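PDB 6EWJ: putative capsular polysaccharide biosynthesis protein from Streptococcus pneumoniae serotype 4, which probably works as a pyridoxal phosphate-dependent sugar aminotransferase in pneumococcal teichoic acid biosynthesis. Local coordinates for residues 18-23 / 276-280; 41-45 / 272-276; 59-63 / 263-267; 288-292 / 315-321. One frame throughout, in Å; residues are numbered along the deposited sequence.

Contact 1 of 4, residues 18-23 / 276-280; sequences DITEAE and VQLDR
A capping box and a salt-bridge network meet where R280 of helix 268-299 reaches the start of helix 21-31, and E23 belongs to both. T20 is the N-cap of the shorter helix: its OG1 accepts a weak bond from A22 N, while T20 N gives a hydrogen to E23 OE1 (2.8 Å). The same oxygen is bonded to T20 OG1 at 2.6 Å, nearly along its C-O axis. E23 can turn back in this way because its chain bends at chi2 (86°), which leaves OE2 for the long helix. There OE2 takes R280 NH1 on its syn side at 2.9 Å and Q277 NE2 on its anti side at 2.9 Å. Both donors approach from one face of the carboxylate, whose plane stands nearly upright (87°) to the guanidinium. R280 also grips D18 end-on. NH1 bonds to the backbone O of D18 (3.0 Å), and NH2 meets D18 OD1 in a salt bridge at 2.9 Å that is almost straight, though it comes from above the carboxylate plane. Arginine suits the place, since a single flat group serves two carboxylates and a carbonyl while T20 CG2 rests over the centre of one face, 3.4 Å above it. Its charge probably favours the ionised form of both acids. Beside this polar knot, V276 CG1 packs on A22 CB (3.6 Å). Q277 OE1 bonds to T208 N, D18 OD2 bonds to T387 OG1, and I19 packs on L31 of the second subunit; the residues leading into helix 21-31 thus touch both the long helix and the dimer partner.

Contact 2 of 4, residues 41-45 / 272-276; sequences KTKEL and SLGLV
L275 reaches from helix 268-299 to helix 40-53 in a helix-helix packing; the axes of segments 41-45 and 272-276 approach to 9.2 Å, 35° apart in direction. Its two methyls divide the work. CD1 lies near CB and CD of K41, and L275 CD2 is 3.7 Å from L45 CA and 4.0 Å from E44 CG. The side chain stands at about a right angle to those of K41 and E44, whose aliphatic carbons give a branched leucine a surface to fit. L45 points the other way across the interface. A chi1 of 180° carries its isobutyl group across to G274, where CD1 lies 3.8 Å from the carbonyl carbon and CD2 4.1 Å from G274 CA. Glycine suits this position because L45 CD2 occupies the side where a side chain would begin. The polar ends look elsewhere: K41 NZ forms a salt bridge with D29, and E44 OE1 one with R47. Helix 21-31 lies beside the pair and bonds S272 OG through T30 OG1 and E26 O, while D268 O, one turn back in its own helix, is a further partner. K41 still passes close to this hydroxyl, its CD 3.1 Å from S272 OG without any hydrogen bond between the two side chains.

Contact 3 of 4, residues 59-63 / 263-267; sequences VCLNS and KCNMT
M266 lies in the loop leading into helix 268-299, and its side chain runs alongside strand 58-61, an edge strand, within this chain, of the mixed sheet of the fold-type I PLP enzymes. From CB, 3.8 Å from C60 O, the chain leaves extended, with CG anti to the backbone N (chi1 -175°) and chi2 also anti. This carries SD to C60 CB at 3.8 Å. A turn at chi3 then swings CE back over the strand, where it lies 3.4 Å from L61 O and 3.9 Å from C60 CB. Unbranched and flexible, methionine can follow the backbone this closely, and L45 of helix 40-53 packs on it as well. A water links the two backbones next, donating to C60 O and accepting from M266 N. Farther along, N62 N donates to C264 O at 2.9 Å. The N62 side chain folds over C264, and ND2 comes 3.4 Å from C264 CA. A second water, bound by ND2, donates to N265 O, so the amide packs on C264 and reaches the next carbonyl through a water. Around them, L61 and C264 both touch L70 of helix 64-74, which starts at A64, seen to bind pyridoxal phosphate, a cofactor absent here. Across the dimer interface, E211 of the second subunit bridges K263 NZ and N265 ND2, the latter also bonded to T38 OG1, and N62 packs on N62 of that subunit. The loop is also braced from within, as K263 NZ donates to N265 OD1 at 2.9 Å.

Contact 4 of 4, residues 288-292 / 315-321; sequences RKDIV and ESSRHLY
R318 lays its long side chain against helix 268-299, its CD 3.4 Å from K289 CA and 3.8 Å from V292 CG2. The extended chain ends in a guanidinium whose one face lies beneath K289 CG, 3.9 Å above its centre. Arginine fits here because its methylenes pack on the helix while its charged end passes beyond them to E315. There NH1 makes a 2.9 Å salt bridge to E315 OE2 from above the carboxylate plane, supported by weaker bonds from NH2. K289 NZ adds a long ion pair to the same oxygen, so the acid probably eases the closeness of two positive side chains. On the other flank, R288 reaches back along the loop and its NH1 donates to R318 O at 2.9 Å, in the carbonyl plane and on a lone pair. A weak second bond runs from NH1 to H319 O. In this fold-type I aminotransferase, these bonds pin the loop between strands 314-315 and 321-325 to helix 268-299. An ST turn shapes its start: S316 OG accepts from R318 N at 2.9 Å, consistent with the left-handed backbone conformation of R318 (phi 65°, psi 57°), and it is also bonded to H309. V292 CG2 meets Y321 CD1 at 4.0 Å, while Y321 stacks on Y295 and its hydroxyl bonds to D296. The H319 side chain starts away from the helix; its ND1 bonds to N206 OD1, and its ring meets that of H179, a residue seen to bind pyridoxal phosphate.

Helix 268-299 carries contacts 1, 2 and 4, and contact 3 joins strand 58-61 to the loop that leads into it. Contacts 1 and 2 share V276 and touch where E23 CB packs on L273 CD2 at 3.7 Å; their centres are about 11 Å apart. Contact 2 continues into contact 3 through L45, whose CD2 lies 3.9 Å from M266 SD. Contact 4 stands apart, its centre about 24 Å from that of contact 2. Contacts 4 and 1 both approach the cofactor site, unoccupied here: the H319 side chain is about 4 Å from that of K205, the predicted attachment lysine, and that of Q277 about 8 Å from it.

Contact 1 of 4, residues 18-23 / 276-280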
loop_
_atom_site.group_PDB
_atom_site.type_symbol
_atom_site.label_atom_id
_atom_site.label_comp_id
_atom_site.label_asym_id
_atom_site.label_seq_id
_atom_site.Cartn_x
_atom_site.Cartn_y
_atom_site.Cartn_z
ATOM N N ASP A 18 -2.570 15.789 16.022
ATOM C CA ASP A 18 -2.036 17.099 16.356
ATOM C C ASP A 18 -1.409 17.689 15.092
ATOM O O ASP A 18 -0.240 17.442 14.804
ATOM C CB ASP A 18 -0.992 16.980 17.478
ATOM C CG ASP A 18 -0.606 18.343 18.085
ATOM O OD1 ASP A 18 -0.697 19.385 17.372
ATOM O OD2 ASP A 18 -0.192 18.353 19.268
ATOM N N ILE A 19 -2.227 18.379 14.313
ATOM C CA ILE A 19 -1.809 18.965 13.044
ATOM C C ILE A 19 -1.954 20.468 13.177
ATOM O O ILE A 19 -2.996 20.947 13.623
ATOM C CB ILE A 19 -2.695 18.468 11.873
ATOM C CG1 ILE A 19 -2.789 16.926 11.834
ATOM C CG2 ILE A 19 -2.220 19.045 10.551
ATOM C CD1 ILE A 19 -1.471 16.195 11.606
ATOM N N THR A 20 -0.918 21.216 12.768
ATOM C CA THR A 20 -0.921 22.676 12.838
ATOM C C THR A 20 -0.875 23.250 11.423
ATOM O O THR A 20 -0.710 22.516 10.437
ATOM C CB THR A 20 0.286 23.218 13.630
ATOM O OG1 THR A 20 1.498 22.939 12.918
ATOM C CG2 THR A 20 0.342 22.621 15.034
ATOM N N GLU A 21 -0.956 24.570 11.327
ATOM C CA GLU A 21 -0.827 25.227 10.025
ATOM C C GLU A 21 0.479 24.928 9.263
ATOM O O GLU A 21 0.492 25.013 8.038
ATOM C CB GLU A 21 -1.054 26.749 10.151
ATOM C CG GLU A 21 -2.495 27.130 10.526
ATOM C CD GLU A 21 -3.543 26.738 9.493
ATOM O OE1 GLU A 21 -3.263 26.824 8.265
ATOM O OE2 GLU A 21 -4.637 26.290 9.911
ATOM N N ALA A 22 1.572 24.637 9.972
ATOM C CA ALA A 22 2.849 24.327 9.313
ATOM C C ALA A 22 2.730 23.061 8.456
ATOM O O ALA A 22 3.228 23.022 7.355
ATOM C CB ALA A 22 3.980 24.189 10.320
ATOM N N GLU A 23 2.070 22.032 8.979
ATOM C CA GLU A 23 1.806 20.831 8.198
ATOM C C GLU A 23 0.999 21.179 6.964
ATOM O O GLU A 23 1.296 20.709 5.877
ATOM C CB GLU A 23 1.035 19.767 9.000
ATOM C CG GLU A 23 1.899 18.936 9.974
ATOM C CD GLU A 23 2.081 19.588 11.351
ATOM O OE1 GLU A 23 1.588 20.721 11.563
ATOM O OE2 GLU A 23 2.674 18.933 12.236
ATOM N N VAL A 276 7.529 18.241 8.829
ATOM C CA VAL A 276 7.083 19.213 9.817
ATOM C C VAL A 276 6.947 18.539 11.198
ATOM O O VAL A 276 7.403 19.088 12.202
ATOM C CB VAL A 276 5.758 19.896 9.388
ATOM C CG1 VAL A 276 5.188 20.756 10.516
ATOM C CG2 VAL A 276 6.022 20.779 8.185
ATOM N N GLN A 277 6.334 17.346 11.215
ATOM C CA GLN A 277 6.227 16.547 12.433
ATOM C C GLN A 277 7.613 16.316 13.063
ATOM O O GLN A 277 7.789 16.409 14.308
ATOM C CB GLN A 277 5.538 15.217 12.153
ATOM C CG GLN A 277 4.048 15.346 11.855
ATOM C CD GLN A 277 3.162 15.242 13.085
ATOM O OE1 GLN A 277 3.144 14.210 13.750
ATOM N NE2 GLN A 277 2.421 16.282 13.380
ATOM N N LEU A 278 8.597 16.047 12.201
ATOM C CA LEU A 278 9.942 15.788 12.652
ATOM C C LEU A 278 10.573 17.059 13.277
ATOM O O LEU A 278 11.187 16.957 14.312
ATOM C CB LEU A 278 10.809 15.161 11.557
ATOM C CG LEU A 278 12.149 14.618 12.093
ATOM C CD1 LEU A 278 11.980 13.487 13.100
ATOM C CD2 LEU A 278 12.993 14.164 10.909
ATOM N N ASP A 279 10.327 18.240 12.708
ATOM C CA ASP A 279 10.752 19.530 13.341
ATOM C C ASP A 279 10.087 19.706 14.705
ATOM O O ASP A 279 10.713 20.061 15.699
ATOM C CB ASP A 279 10.324 20.721 12.495
ATOM C CG ASP A 279 11.056 20.810 11.184
ATOM O OD1 ASP A 279 12.044 20.091 10.969
ATOM O OD2 ASP A 279 10.620 21.599 10.350
ATOM N N ARG A 280 8.787 19.405 14.721
ATOM C CA ARG A 280 7.979 19.494 15.939
ATOM C C ARG A 280 8.265 18.430 16.989
ATOM O O ARG A 280 7.877 18.615 18.133
ATOM C CB ARG A 280 6.478 19.442 15.570
ATOM C CG ARG A 280 6.034 20.683 14.812
ATOM C CD ARG A 280 4.578 20.583 14.457
ATOM N NE ARG A 280 3.800 20.716 15.670
ATOM C CZ ARG A 280 2.619 20.162 15.901
ATOM N NH1 ARG A 280 2.011 19.378 15.007
ATOM N NH2 ARG A 280 2.038 20.389 17.079
#

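Contact 2 of 4, residues 41-45 / 272-276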
loop_
_atom_site.group_PDB
_atom_site.type_symbol
_atom_site.label_atom_id
_atom_site.label_comp_id
_atom_site.label_asym_id
_atom_site.label_seq_id
_atom_site.Cartn_x
_atom_site.Cartn_y
_atom_site.Cartn_z
ATOM N N LYS A 41 10.701 15.320 -1.387
ATOM C CA LYS A 41 10.341 15.387 0.039
ATOM C C LYS A 41 10.427 14.034 0.731
ATOM O O LYS A 41 10.880 13.952 1.873
ATOM C CB LYS A 41 8.965 16.033 0.258
ATOM C CG LYS A 41 8.933 17.506 -0.180
ATOM C CD LYS A 41 7.786 18.224 0.504
ATOM C CE LYS A 41 7.388 19.583 -0.068
ATOM N NZ LYS A 41 8.548 20.340 -0.542
ATOM N N THR A 42 10.007 12.977 0.042
ATOM C CA THR A 42 10.161 11.618 0.595
ATOM C C THR A 42 11.646 11.244 0.833
ATOM O O THR A 42 11.986 10.771 1.886
ATOM C CB THR A 42 9.383 10.554 -0.226
ATOM O OG1 THR A 42 7.987 10.857 -0.163
ATOM C CG2 THR A 42 9.594 9.148 0.317
ATOM N N LYS A 43 12.511 11.566 -0.130
ATOM C CA LYS A 43 13.953 11.330 0.007
ATOM C C LYS A 43 14.521 12.177 1.156
ATOM O O LYS A 43 15.286 11.680 1.957
ATOM C CB LYS A 43 14.711 11.550 -1.324
ATOM C CG LYS A 43 14.142 10.785 -2.534
ATOM C CD LYS A 43 13.671 9.362 -2.229
ATOM C CE LYS A 43 13.281 8.581 -3.482
ATOM N NZ LYS A 43 12.634 7.254 -3.240
ATOM N N GLU A 44 14.082 13.415 1.287
ATOM C CA GLU A 44 14.572 14.301 2.363
ATOM C C GLU A 44 14.072 13.757 3.705
ATOM O O GLU A 44 14.833 13.753 4.658
ATOM C CB GLU A 44 14.120 15.752 2.142
ATOM C CG GLU A 44 14.548 16.776 3.191
ATOM C CD GLU A 44 16.051 17.055 3.265
ATOM O OE1 GLU A 44 16.848 16.498 2.471
ATOM O OE2 GLU A 44 16.460 17.813 4.169
ATOM N N LEU A 45 12.839 13.239 3.751
ATOM C CA LEU A 45 12.329 12.674 5.022
ATOM C C LEU A 45 13.127 11.445 5.474
ATOM O O LEU A 45 13.488 11.329 6.645
ATOM C CB LEU A 45 10.835 12.354 4.974
ATOM C CG LEU A 45 10.266 11.753 6.291
ATOM C CD1 LEU A 45 10.408 12.677 7.510
ATOM C CD2 LEU A 45 8.830 11.341 6.077
ATOM N N SER A 272 5.498 15.369 3.440
ATOM C CA SER A 272 5.351 16.786 3.844
ATOM C C SER A 272 4.933 16.861 5.322
ATOM O O SER A 272 5.523 17.603 6.102
ATOM C CB SER A 272 4.366 17.521 2.938
ATOM O OG SER A 272 4.955 17.862 1.688
ATOM N N LEU A 273 3.923 16.078 5.686
ATOM C CA LEU A 273 3.492 15.984 7.059
ATOM C C LEU A 273 4.630 15.544 7.945
ATOM O O LEU A 273 4.858 16.140 9.001
ATOM C CB LEU A 273 2.301 15.025 7.177
ATOM C CG LEU A 273 0.985 15.403 6.477
ATOM C CD1 LEU A 273 -0.002 14.214 6.637
ATOM C CD2 LEU A 273 0.406 16.656 7.037
ATOM N N GLY A 274 5.364 14.541 7.489
ATOM C CA GLY A 274 6.483 13.989 8.215
ATOM C C GLY A 274 7.591 14.959 8.484
ATOM O O GLY A 274 8.117 14.995 9.580
ATOM N N LEU A 275 7.931 15.796 7.514
ATOM C CA LEU A 275 9.039 16.745 7.683
ATOM C C LEU A 275 8.761 17.737 8.816
ATOM O O LEU A 275 9.664 18.082 9.601
ATOM C CB LEU A 275 9.306 17.501 6.388
ATOM C CG LEU A 275 9.886 16.703 5.226
ATOM C CD1 LEU A 275 9.844 17.516 3.930
ATOM C CD2 LEU A 275 11.307 16.241 5.496
ATOM N N VAL A 276 7.529 18.241 8.829
ATOM C CA VAL A 276 7.083 19.213 9.817
ATOM C C VAL A 276 6.947 18.539 11.198
ATOM O O VAL A 276 7.403 19.088 12.202
ATOM C CB VAL A 276 5.758 19.896 9.388
ATOM C CG1 VAL A 276 5.188 20.756 10.516
ATOM C CG2 VAL A 276 6.022 20.779 8.185
#

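Contact 3 of 4, residues 59-63 / 263-267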
loop_
_atom_site.group_PDB
_atom_site.type_symbol
_atom_site.label_atom_id
_atom_site.label_comp_id
_atom_site.label_asym_id
_atom_site.label_seq_id
_atom_site.Cartn_x
_atom_site.Cartn_y
_atom_site.Cartn_z
ATOM N N VAL A 59 13.822 3.759 4.533
ATOM C CA VAL A 59 12.885 3.538 3.406
ATOM C C VAL A 59 11.506 3.894 3.918
ATOM O O VAL A 59 10.983 3.240 4.823
ATOM C CB VAL A 59 12.895 2.092 2.930
ATOM C CG1 VAL A 59 11.907 1.911 1.761
ATOM C CG2 VAL A 59 14.285 1.678 2.540
ATOM N N CYS A 60 10.980 4.999 3.422
ATOM C CA CYS A 60 9.698 5.505 3.877
ATOM C C CYS A 60 8.643 4.835 3.005
ATOM O O CYS A 60 8.810 4.737 1.775
ATOM C CB CYS A 60 9.589 6.997 3.727
ATOM S SG CYS A 60 10.293 7.883 5.113
ATOM N N LEU A 61 7.603 4.314 3.665
ATOM C CA LEU A 61 6.578 3.522 2.988
ATOM C C LEU A 61 5.193 3.923 3.505
ATOM O O LEU A 61 5.042 4.836 4.357
ATOM C CB LEU A 61 6.855 2.048 3.257
ATOM C CG LEU A 61 8.207 1.435 2.858
ATOM C CD1 LEU A 61 8.427 0.090 3.506
ATOM C CD2 LEU A 61 8.299 1.322 1.377
ATOM N N ASN A 62 4.153 3.240 3.031
ATOM C CA ASN A 62 2.767 3.674 3.359
ATOM C C ASN A 62 2.151 3.157 4.647
ATOM O O ASN A 62 1.054 3.584 5.007
ATOM C CB ASN A 62 1.793 3.439 2.175
ATOM C CG ASN A 62 1.461 1.963 1.942
ATOM O OD1 ASN A 62 1.766 1.075 2.767
ATOM N ND2 ASN A 62 0.868 1.684 0.782
ATOM N N SER A 63 2.867 2.275 5.350
ATOM C CA SER A 63 2.462 1.761 6.655
ATOM C C SER A 63 3.633 1.044 7.286
ATOM O O SER A 63 4.607 0.663 6.573
ATOM C CB SER A 63 1.245 0.784 6.593
ATOM O OG SER A 63 1.611 -0.479 6.079
ATOM N N LYS A 263 3.293 -2.462 -3.853
ATOM C CA LYS A 263 2.913 -1.106 -4.152
ATOM C C LYS A 263 2.661 -0.479 -2.807
ATOM O O LYS A 263 1.529 -0.447 -2.321
ATOM C CB LYS A 263 1.675 -1.124 -5.094
ATOM C CG LYS A 263 1.153 0.216 -5.498
ATOM C CD LYS A 263 2.247 1.139 -6.052
ATOM C CE LYS A 263 1.681 2.494 -6.475
ATOM N NZ LYS A 263 2.725 3.542 -6.616
ATOM N N CYS A 264 3.744 0.013 -2.174
ATOM C CA CYS A 264 3.611 0.618 -0.878
ATOM C C CYS A 264 4.534 1.768 -0.602
ATOM O O CYS A 264 4.871 2.029 0.550
ATOM C CB CYS A 264 3.755 -0.460 0.206
ATOM S SG CYS A 264 5.250 -1.444 0.070
ATOM N N ASN A 265 4.829 2.528 -1.637
ATOM C CA ASN A 265 5.623 3.767 -1.547
ATOM C C ASN A 265 4.882 4.883 -0.834
ATOM O O ASN A 265 3.641 4.836 -0.705
ATOM C CB ASN A 265 6.015 4.251 -2.959
ATOM C CG ASN A 265 4.810 4.471 -3.842
ATOM O OD1 ASN A 265 3.982 3.545 -4.047
ATOM N ND2 ASN A 265 4.680 5.653 -4.409
ATOM N N MET A 266 5.666 5.797 -0.250
ATOM C CA MET A 266 5.188 7.028 0.413
ATOM C C MET A 266 5.115 8.188 -0.546
ATOM O O MET A 266 6.061 8.407 -1.348
ATOM C CB MET A 266 6.098 7.410 1.602
ATOM C CG MET A 266 5.540 8.602 2.347
ATOM S SD MET A 266 6.521 9.254 3.694
ATOM C CE MET A 266 5.989 8.031 4.917
ATOM N N THR A 267 4.006 8.928 -0.500
ATOM C CA THR A 267 3.858 10.090 -1.335
ATOM C C THR A 267 4.527 11.303 -0.650
ATOM O O THR A 267 4.659 11.345 0.588
ATOM C CB THR A 267 2.394 10.469 -1.559
ATOM O OG1 THR A 267 1.784 10.784 -0.306
ATOM C CG2 THR A 267 1.579 9.361 -2.243
HETATM O O HOH W 1 8.653 5.506 -0.691
HETATM O O HOH W 2 1.047 4.154 -1.065
#

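Contact 4 of 4, residues 288-292 / 315-321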
loop_
_atom_site.group_PDB
_atom_site.type_symbol
_atom_site.label_atom_id
_atom_site.label_comp_id
_atom_site.label_asym_id
_atom_site.label_seq_id
_atom_site.Cartn_x
_atom_site.Cartn_y
_atom_site.Cartn_z
ATOM N N ARG A 288 4.655 15.009 26.017
ATOM C CA ARG A 288 4.258 13.652 26.444
ATOM C C ARG A 288 4.936 13.254 27.780
ATOM O O ARG A 288 4.325 12.602 28.656
ATOM C CB ARG A 288 4.572 12.617 25.372
ATOM C CG ARG A 288 3.717 12.812 24.153
ATOM C CD ARG A 288 4.033 11.837 23.024
ATOM N NE ARG A 288 2.923 11.842 22.061
ATOM C CZ ARG A 288 1.869 11.012 22.060
ATOM N NH1 ARG A 288 1.731 10.032 22.953
ATOM N NH2 ARG A 288 0.949 11.148 21.127
ATOM N N LYS A 289 6.199 13.647 27.920
ATOM C CA LYS A 289 6.935 13.445 29.167
ATOM C C LYS A 289 6.205 14.090 30.348
ATOM O O LYS A 289 5.968 13.447 31.380
ATOM C CB LYS A 289 8.363 13.984 29.024
ATOM C CG LYS A 289 9.180 13.768 30.288
ATOM C CD LYS A 289 10.508 14.518 30.249
ATOM C CE LYS A 289 11.626 13.633 30.847
ATOM N NZ LYS A 289 12.995 14.142 30.499
ATOM N N ASP A 290 5.859 15.362 30.185
ATOM C CA ASP A 290 5.142 16.125 31.213
ATOM C C ASP A 290 3.794 15.505 31.580
ATOM O O ASP A 290 3.422 15.529 32.756
ATOM C CB ASP A 290 4.909 17.557 30.755
ATOM C CG ASP A 290 6.203 18.350 30.554
ATOM O OD1 ASP A 290 7.314 17.896 30.906
ATOM O OD2 ASP A 290 6.088 19.449 29.971
ATOM N N ILE A 291 3.044 14.996 30.591
ATOM C CA ILE A 291 1.779 14.310 30.875
ATOM C C ILE A 291 2.056 13.024 31.642
ATOM O O ILE A 291 1.352 12.737 32.599
ATOM C CB ILE A 291 0.963 14.004 29.595
ATOM C CG1 ILE A 291 0.474 15.320 28.976
ATOM C CG2 ILE A 291 -0.239 13.095 29.896
ATOM C CD1 ILE A 291 0.134 15.210 27.526
ATOM N N VAL A 292 3.051 12.249 31.215
ATOM C CA VAL A 292 3.342 10.969 31.867
ATOM C C VAL A 292 3.772 11.189 33.305
ATOM O O VAL A 292 3.288 10.513 34.211
ATOM C CB VAL A 292 4.361 10.108 31.092
ATOM C CG1 VAL A 292 4.899 8.967 31.928
ATOM C CG2 VAL A 292 3.694 9.515 29.836
ATOM N N GLU A 315 14.538 5.263 27.904
ATOM C CA GLU A 315 13.716 6.467 27.878
ATOM C C GLU A 315 12.684 6.275 26.753
ATOM O O GLU A 315 13.003 6.367 25.546
ATOM C CB GLU A 315 14.565 7.719 27.622
ATOM C CG GLU A 315 13.798 9.042 27.428
ATOM C CD GLU A 315 13.392 9.746 28.696
ATOM O OE1 GLU A 315 13.572 9.223 29.799
ATOM O OE2 GLU A 315 12.830 10.852 28.597
ATOM N N SER A 316 11.443 6.042 27.158
ATOM C CA SER A 316 10.351 5.805 26.209
ATOM C C SER A 316 9.931 7.071 25.512
ATOM O O SER A 316 10.006 8.138 26.085
ATOM C CB SER A 316 9.133 5.188 26.952
ATOM O OG SER A 316 7.994 5.067 26.091
ATOM N N SER A 317 9.495 6.937 24.248
ATOM C CA SER A 317 8.827 8.038 23.508
ATOM C C SER A 317 7.452 8.391 24.054
ATOM O O SER A 317 6.880 9.378 23.648
ATOM C CB SER A 317 8.723 7.714 22.001
ATOM O OG SER A 317 8.085 6.450 21.819
ATOM N N ARG A 318 6.912 7.547 24.949
ATOM C CA ARG A 318 5.686 7.807 25.695
ATOM C C ARG A 318 4.491 7.887 24.763
ATOM O O ARG A 318 3.803 8.930 24.668
ATOM C CB ARG A 318 5.821 9.037 26.576
ATOM C CG ARG A 318 6.892 8.853 27.659
ATOM C CD ARG A 318 7.146 10.120 28.429
ATOM N NE ARG A 318 8.149 9.940 29.478
ATOM C CZ ARG A 318 9.477 10.000 29.327
ATOM N NH1 ARG A 318 10.022 10.205 28.110
ATOM N NH2 ARG A 318 10.258 9.834 30.387
ATOM N N HIS A 319 4.318 6.799 24.026
ATOM C CA HIS A 319 3.197 6.681 23.038
ATOM C C HIS A 319 1.845 6.246 23.633
ATOM O O HIS A 319 0.823 6.858 23.353
ATOM C CB HIS A 319 3.589 5.708 21.925
ATOM C CG HIS A 319 2.469 5.447 20.989
ATOM N ND1 HIS A 319 1.778 6.465 20.372
ATOM C CD2 HIS A 319 1.811 4.311 20.696
ATOM C CE1 HIS A 319 0.770 5.953 19.701
ATOM N NE2 HIS A 319 0.784 4.647 19.869
ATOM N N LEU A 320 1.873 5.253 24.514
ATOM C CA LEU A 320 0.667 4.832 25.266
ATOM C C LEU A 320 0.873 4.857 26.770
ATOM O O LEU A 320 1.945 4.428 27.275
ATOM C CB LEU A 320 0.301 3.416 24.892
ATOM C CG LEU A 320 -0.075 3.196 23.400
ATOM C CD1 LEU A 320 -0.197 1.705 23.178
ATOM C CD2 LEU A 320 -1.339 3.930 23.001
ATOM N N TYR A 321 -0.152 5.310 27.489
ATOM C CA TYR A 321 -0.160 5.187 28.913
ATOM C C TYR A 321 -0.912 3.922 29.335
ATOM O O TYR A 321 -2.089 3.939 29.727
ATOM C CB TYR A 321 -0.718 6.431 29.594
ATOM C CG TYR A 321 -0.275 6.534 31.027
ATOM C CD1 TYR A 321 1.028 6.910 31.331
ATOM C CD2 TYR A 321 -1.134 6.220 32.074
ATOM C CE1 TYR A 321 1.448 6.988 32.650
ATOM C CE2 TYR A 321 -0.738 6.326 33.422
ATOM C CZ TYR A 321 0.556 6.683 33.687
ATOM O OH TYR A 321 0.942 6.782 34.972
#